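Long-range contact in protein of unknown function (DUF1255) (Acidithiobacillus ferrooxidans ATCC 23270, PDB 3EO6), which is of unknown function but is probably a cupin-fold pyrimidine/purine nucleoside phosphorylase: residues V47-S52 with S91-V96. Numbering follows the deposited sequence.
Sequences VYTLSS and SYRLEV
Leu-50 and Tyr-92 form a hydrogen-bonded antiparallel pair: Leu-50 N reaches Tyr-92 O at 2.8 Å in a nearly straight bond (172° at the hydrogen), and Tyr-92 N returns a more bent one to Leu-50 O. Tyr-48 and Leu-94 repeat the exchange: Tyr-48 N gives to Leu-94 O and Leu-94 N to Tyr-48 O, each at 3.0 Å.

Tyr-92 CG sits between its backbone N and carbonyl carbon (chi1 62°), which swings the ring across to Leu-50. There Leu-50 CB lies over one ring face in a CH-pi contact, 3.8 Å from the centroid of the Tyr-92 ring. In the conformer described here, Leu-50 CD1 also meets Leu-94 CD1 at 3.6 Å. Leucines and a broad aromatic ring suit this largely buried face, where the Tyr-48 OH is satisfied by hydrogen bonds with His-44 O and Arg-24 NH1.

On the other, more exposed face, beta-branched Val-47 and Thr-49 suit an extended strand, and long Arg-93 and Glu-95 lay aliphatic stems beside them, carrying their charged ends outward. Thr-49 OG1 rests 3.5 Å above the Arg-93 guanidinium plane, over its centre; Val-47 CG2 packs on Glu-95 CG at 3.6 Å.

Strand 92-96 lies between 64-68 and 46-50, an outermost strand within this chain of the four-stranded antiparallel sheet, consistent with a cupin beta-barrel.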
ATOM      1  N   VAL A  47     -14.651   6.860   9.006  1.00  6.92           N
ATOM      2  CA  VAL A  47     -14.642   6.515  10.422  1.00  7.12           C
ATOM      3  C   VAL A  47     -14.906   5.010  10.520  1.00  6.35           C
ATOM      4  O   VAL A  47     -15.857   4.532   9.923  1.00  6.90           O
ATOM      5  CB  VAL A  47     -15.678   7.299  11.238  1.00  8.93           C
ATOM      6  CG1 VAL A  47     -15.548   6.960  12.731  1.00 10.20           C
ATOM      7  CG2 VAL A  47     -15.507   8.802  11.020  1.00 11.35           C
ATOM      8  N   TYR A  48     -14.084   4.320  11.298  1.00  6.10           N
ATOM      9  CA  TYR A  48     -14.056   2.866  11.305  1.00  6.07           C
ATOM     10  C   TYR A  48     -13.978   2.355  12.731  1.00  6.25           C
ATOM     11  O   TYR A  48     -13.157   2.817  13.509  1.00  7.53           O
ATOM     12  CB  TYR A  48     -12.821   2.351  10.527  1.00  6.59           C
ATOM     13  CG  TYR A  48     -12.662   2.983   9.185  1.00  6.17           C
ATOM     14  CD1 TYR A  48     -13.317   2.475   8.079  1.00  6.46           C
ATOM     15  CD2 TYR A  48     -11.929   4.130   9.033  1.00  6.09           C
ATOM     16  CE1 TYR A  48     -13.189   3.100   6.830  1.00  6.78           C
ATOM     17  CE2 TYR A  48     -11.808   4.757   7.810  1.00  6.25           C
ATOM     18  CZ  TYR A  48     -12.432   4.225   6.693  1.00  6.50           C
ATOM     19  OH  TYR A  48     -12.358   4.807   5.454  1.00  7.37           O
ATOM     20  N   THR A  49     -14.806   1.366  13.039  1.00  6.12           N
ATOM     21  CA  THR A  49     -14.744   0.697  14.324  1.00  6.22           C
ATOM     22  C   THR A  49     -13.952  -0.584  14.160  1.00  6.39           C
ATOM     23  O   THR A  49     -14.310  -1.423  13.322  1.00  8.12           O
ATOM     24  CB  THR A  49     -16.135   0.349  14.873  1.00  7.90           C
ATOM     25  OG1 THR A  49     -16.953   1.504  14.834  1.00  9.07           O
ATOM     26  CG2 THR A  49     -16.030  -0.131  16.307  1.00 11.35           C
ATOM     27  N   LEU A  50     -12.846  -0.681  14.875  0.53  5.88           N
ATOM     28  CA  LEU A  50     -11.851  -1.723  14.753  0.53  5.37           C
ATOM     29  C   LEU A  50     -11.677  -2.429  16.126  0.53  6.58           C
ATOM     30  O   LEU A  50     -12.159  -1.943  17.174  0.53  6.81           O
ATOM     31  CB  LEU A  50     -10.525  -1.092  14.303  0.53  6.48           C
ATOM     32  CG  LEU A  50     -10.619  -0.246  13.039  0.53  8.14           C
ATOM     33  CD1 LEU A  50      -9.366   0.562  12.778  0.53  9.88           C
ATOM     34  CD2 LEU A  50     -10.998  -1.141  11.852  0.53  9.36           C
ATOM     35  N   SER A  51     -11.020  -3.592  16.103  0.53  5.73           N
ATOM     36  CA  SER A  51     -10.616  -4.269  17.327  0.53  5.81           C
ATOM     37  C   SER A  51      -9.668  -5.361  16.954  0.53  6.07           C
ATOM     38  O   SER A  51      -9.552  -5.772  15.791  0.53  6.28           O
ATOM     39  CB  SER A  51     -11.795  -4.850  18.143  0.53  7.48           C
ATOM     40  OG  SER A  51     -12.403  -5.997  17.540  0.53 10.01           O
ATOM     41  N   SER A  52      -9.020  -5.867  17.987  1.00  7.12           N
ATOM     42  CA  SER A  52      -8.080  -6.977  17.834  1.00  6.60           C
ATOM     43  C   SER A  52      -8.121  -7.866  19.051  1.00  6.54           C
ATOM     44  O   SER A  52      -8.396  -7.403  20.158  1.00  8.18           O
ATOM     45  CB  SER A  52      -6.668  -6.436  17.642  1.00  7.36           C
ATOM     46  OG  SER A  52      -5.722  -7.426  17.569  1.00  9.21           O
ATOM     47  N   SER A  91     -13.430  -2.184  21.198  1.00  8.05           N
ATOM     48  CA  SER A  91     -13.847  -1.644  19.924  1.00  8.34           C
ATOM     49  C   SER A  91     -13.500  -0.161  19.837  1.00  7.79           C
ATOM     50  O   SER A  91     -14.248   0.689  20.314  1.00  9.79           O
ATOM     51  CB  SER A  91     -15.320  -1.892  19.708  1.00 10.14           C
ATOM     52  OG  SER A  91     -15.554  -3.254  19.520  1.00 13.12           O
ATOM     53  N   TYR A  92     -12.354   0.166  19.238  1.00  6.97           N
ATOM     54  CA  TYR A  92     -11.868   1.499  19.081  1.00  7.10           C
ATOM     55  C   TYR A  92     -12.297   2.044  17.728  1.00  6.70           C
ATOM     56  O   TYR A  92     -12.643   1.282  16.828  1.00  8.84           O
ATOM     57  CB  TYR A  92     -10.353   1.574  19.254  1.00  7.27           C
ATOM     58  CG  TYR A  92      -9.506   0.786  18.274  1.00  6.83           C
ATOM     59  CD1 TYR A  92      -9.226  -0.551  18.485  1.00  7.65           C
ATOM     60  CD2 TYR A  92      -8.938   1.394  17.173  1.00  7.30           C
ATOM     61  CE1 TYR A  92      -8.390  -1.252  17.639  1.00  7.37           C
ATOM     62  CE2 TYR A  92      -8.089   0.711  16.320  1.00  7.90           C
ATOM     63  CZ  TYR A  92      -7.801  -0.620  16.540  1.00  7.77           C
ATOM     64  OH  TYR A  92      -6.928  -1.292  15.731  1.00  8.52           O
ATOM     65  N   ARG A  93     -12.300   3.350  17.593  1.00  5.96           N
ATOM     66  CA  ARG A  93     -12.536   3.999  16.309  1.00  5.93           C
ATOM     67  C   ARG A  93     -11.324   4.755  15.865  1.00  6.41           C
ATOM     68  O   ARG A  93     -10.619   5.383  16.660  1.00  7.47           O
ATOM     69  CB  ARG A  93     -13.735   4.926  16.376  1.00  6.41           C
ATOM     70  CG  ARG A  93     -15.072   4.196  16.387  1.00  6.55           C
ATOM     71  CD  ARG A  93     -16.181   5.109  16.817  1.00  6.84           C
ATOM     72  NE  ARG A  93     -17.519   4.614  16.568  1.00  6.71           N
ATOM     73  CZ  ARG A  93     -18.140   3.759  17.321  1.00  7.06           C
ATOM     74  NH1 ARG A  93     -17.616   3.295  18.437  1.00  8.75           N
ATOM     75  NH2 ARG A  93     -19.359   3.373  16.921  1.00  8.53           N
ATOM     76  N   LEU A  94     -11.098   4.744  14.560  1.00  6.19           N
ATOM     77  CA  LEU A  94     -10.206   5.676  13.895  1.00  6.07           C
ATOM     78  C   LEU A  94     -11.070   6.520  12.957  1.00  5.90           C
ATOM     79  O   LEU A  94     -11.715   6.018  12.050  1.00  6.71           O
ATOM     80  CB  LEU A  94      -9.115   4.971  13.076  1.00  6.29           C
ATOM     81  CG  LEU A  94      -8.093   4.189  13.884  1.00  7.46           C
ATOM     82  CD1 LEU A  94      -7.157   3.426  12.972  1.00  8.49           C
ATOM     83  CD2 LEU A  94      -7.284   5.125  14.793  1.00 10.03           C
ATOM     84  N   GLU A  95     -11.029   7.843  13.195  1.00  6.67           N
ATOM     85  CA  GLU A  95     -11.604   8.810  12.262  1.00  6.79           C
ATOM     86  C   GLU A  95     -10.438   9.397  11.489  1.00  6.67           C
ATOM     87  O   GLU A  95      -9.624  10.101  12.026  1.00  7.52           O
ATOM     88  CB  GLU A  95     -12.391   9.898  12.948  1.00  7.19           C
ATOM     89  CG  GLU A  95     -12.824  10.983  11.958  1.00  8.15           C
ATOM     90  CD  GLU A  95     -13.803  11.984  12.494  1.00  8.56           C
ATOM     91  OE1 GLU A  95     -13.728  12.297  13.698  1.00  8.77           O
ATOM     92  OE2 GLU A  95     -14.631  12.477  11.702  1.00  9.34           O
ATOM     93  N   VAL A  96     -10.379   9.031  10.218  1.00  7.66           N
ATOM     94  CA  VAL A  96      -9.297   9.414   9.363  1.00  7.50           C
ATOM     95  C   VAL A  96      -9.665  10.643   8.624  1.00  8.55           C
ATOM     96  O   VAL A  96     -10.655  10.639   7.848  1.00  9.36           O
ATOM     97  CB  VAL A  96      -8.952   8.280   8.366  1.00  7.27           C
ATOM     98  CG1 VAL A  96      -7.869   8.701   7.395  1.00  8.23           C
ATOM     99  CG2 VAL A  96      -8.490   7.051   9.150  1.00  8.60           C
TER